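Local coordinates for protein transcriptional regulator, IclR family (Ruegeria sp. TM1040, PDB 3R4K) that probably binds DNA through an N-terminal helix-turn-helix domain and regulates transcription, perhaps in response to an effector sensed by its C-terminal domain, at residues L185-G190 with H197-P202. Sequence-based numbering, arbitrary orientation.
Sequences LAQSIG and HSHAVP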
loop_
_atom_site.group_PDB
_atom_site.type_symbol
_atom_site.label_atom_id
_atom_site.label_comp_id
_atom_site.label_asym_id
_atom_site.label_seq_id
_atom_site.Cartn_x
_atom_site.Cartn_y
_atom_site.Cartn_z
ATOM N N LEU A 185 -17.506 -18.775 -3.585
ATOM C CA LEU A 185 -18.071 -18.382 -4.880
ATOM C C LEU A 185 -19.572 -18.081 -4.756
ATOM O O LEU A 185 -20.310 -18.822 -4.093
ATOM C CB LEU A 185 -17.840 -19.500 -5.921
ATOM C CG LEU A 185 -18.098 -19.140 -7.384
ATOM C CD1 LEU A 185 -17.014 -19.683 -8.260
ATOM C CD2 LEU A 185 -19.424 -19.678 -7.849
ATOM N N ALA A 186 -20.010 -16.993 -5.415
ATOM C CA ALA A 186 -21.402 -16.545 -5.436
ATOM C C ALA A 186 -21.990 -16.671 -6.835
ATOM O O ALA A 186 -21.299 -16.456 -7.832
ATOM C CB ALA A 186 -21.502 -15.099 -4.956
ATOM N N GLN A 187 -23.280 -17.008 -6.894
ATOM C CA GLN A 187 -24.058 -17.112 -8.122
ATOM C C GLN A 187 -25.354 -16.304 -7.984
ATOM O O GLN A 187 -25.923 -16.242 -6.892
ATOM C CB GLN A 187 -24.365 -18.572 -8.458
ATOM C CG GLN A 187 -23.343 -19.202 -9.389
ATOM C CD GLN A 187 -23.731 -20.613 -9.763
ATOM O OE1 GLN A 187 -24.624 -20.859 -10.585
ATOM N NE2 GLN A 187 -23.074 -21.579 -9.151
ATOM N N SER A 188 -25.794 -15.654 -9.078
ATOM C CA SER A 188 -27.029 -14.864 -9.116
ATOM C C SER A 188 -27.634 -14.902 -10.509
ATOM O O SER A 188 -26.950 -14.622 -11.493
ATOM C CB SER A 188 -26.788 -13.423 -8.676
ATOM O OG SER A 188 -27.968 -12.640 -8.750
ATOM N N ILE A 189 -28.919 -15.270 -10.583
ATOM C CA ILE A 189 -29.657 -15.376 -11.833
ATOM C C ILE A 189 -30.740 -14.303 -11.861
ATOM O O ILE A 189 -31.693 -14.344 -11.083
ATOM C CB ILE A 189 -30.223 -16.803 -12.065
ATOM C CG1 ILE A 189 -29.121 -17.876 -11.875
ATOM C CG2 ILE A 189 -30.852 -16.910 -13.452
ATOM C CD1 ILE A 189 -29.615 -19.259 -11.451
ATOM N N GLY A 190 -30.534 -13.335 -12.747
ATOM C CA GLY A 190 -31.436 -12.226 -13.029
ATOM C C GLY A 190 -31.938 -11.357 -11.891
ATOM O O GLY A 190 -33.087 -10.908 -11.945
ATOM N N HIS A 197 -27.008 -14.623 -16.022
ATOM C CA HIS A 197 -26.510 -15.567 -15.020
ATOM C C HIS A 197 -25.066 -15.195 -14.701
ATOM O O HIS A 197 -24.202 -15.311 -15.572
ATOM C CB HIS A 197 -26.617 -17.028 -15.505
ATOM C CG HIS A 197 -26.321 -18.045 -14.449
ATOM N ND1 HIS A 197 -27.074 -19.203 -14.338
ATOM C CD2 HIS A 197 -25.373 -18.048 -13.484
ATOM C CE1 HIS A 197 -26.548 -19.877 -13.330
ATOM N NE2 HIS A 197 -25.530 -19.213 -12.780
ATOM N N SER A 198 -24.811 -14.724 -13.475
ATOM C CA SER A 198 -23.483 -14.314 -13.055
ATOM C C SER A 198 -22.879 -15.222 -11.971
ATOM O O SER A 198 -23.594 -15.817 -11.162
ATOM C CB SER A 198 -23.483 -12.867 -12.565
ATOM O OG SER A 198 -24.762 -12.253 -12.487
ATOM N N HIS A 199 -21.541 -15.332 -12.000
ATOM C CA HIS A 199 -20.661 -16.039 -11.069
ATOM C C HIS A 199 -19.658 -15.032 -10.546
ATOM O O HIS A 199 -19.115 -14.268 -11.351
ATOM C CB HIS A 199 -19.913 -17.182 -11.772
ATOM C CG HIS A 199 -20.739 -18.368 -12.128
ATOM N ND1 HIS A 199 -21.563 -18.365 -13.241
ATOM C CD2 HIS A 199 -20.765 -19.598 -11.565
ATOM C CE1 HIS A 199 -22.102 -19.569 -13.286
ATOM N NE2 HIS A 199 -21.651 -20.345 -12.296
ATOM N N ALA A 200 -19.387 -15.016 -9.233
ATOM C CA ALA A 200 -18.412 -14.065 -8.686
ATOM C C ALA A 200 -17.650 -14.617 -7.509
ATOM O O ALA A 200 -18.173 -15.419 -6.737
ATOM C CB ALA A 200 -19.089 -12.767 -8.286
ATOM N N VAL A 201 -16.395 -14.178 -7.393
ATOM C CA VAL A 201 -15.474 -14.528 -6.309
ATOM C C VAL A 201 -14.996 -13.233 -5.649
ATOM O O VAL A 201 -14.815 -12.231 -6.351
ATOM C CB VAL A 201 -14.271 -15.424 -6.758
ATOM C CG1 VAL A 201 -14.735 -16.819 -7.159
ATOM C CG2 VAL A 201 -13.434 -14.775 -7.861
ATOM N N PRO A 202 -14.763 -13.210 -4.324
ATOM C CA PRO A 202 -14.250 -11.979 -3.708
ATOM C C PRO A 202 -12.753 -11.775 -3.990
ATOM O O PRO A 202 -12.019 -12.735 -4.226
ATOM C CB PRO A 202 -14.506 -12.210 -2.224
ATOM C CG PRO A 202 -14.387 -13.704 -2.065
ATOM C CD PRO A 202 -14.903 -14.301 -3.331
#
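An antiparallel beta ladder joins Ala186–Ile189 to His197–Ala200, pairing strand 186-189, at one edge of the chain's six-stranded sheet, with its neighbour 196-204. Ala186 and Ala200 form one hydrogen-bonded pair, each N lying 2.8 Å from the other's O; Ser188 and Ser198 form the second, with Ser198 N to Ser188 O at 2.9 Å and nearly straight (176°). On one face, three side chains of strand 186-189 and its approach interleave with two imidazoles. Gln187 lies alongside His199, its amide stacked on the ring with the planes 20° apart and its CG 3.7 Å from the ring centroid, a CH-pi contact, while Leu185 CD2 meets the edge of the same ring. The amide also reaches the other imidazole: His197 NE2 donates to Gln187 OE1 (2.9 Å), the acceptor lying in the ring plane. The two strands form a beta hairpin of the GAF-like, profilin-type C-terminal domain of IclR regulators, which in relatives receives the effector. The His197 ring lies across Ile189, whose CG1 sits over one face 3.6 Å from the ring centroid; a chi1 of -171°, with CG opposite the backbone N, puts it there. Replacing His197 with an alanine would probably take the NE2 donor from Gln187 OE1, leaving the amide with only its stack on His199 among these contacts, and uncover Ile189 CG1. Beyond the hairpin, His199 packs on Ile231, Pro232 and Leu235 of helix 225-245, whereas on the opposite face Ser188, Ser198 and Ala200 touch Ala137 of helix 137-143.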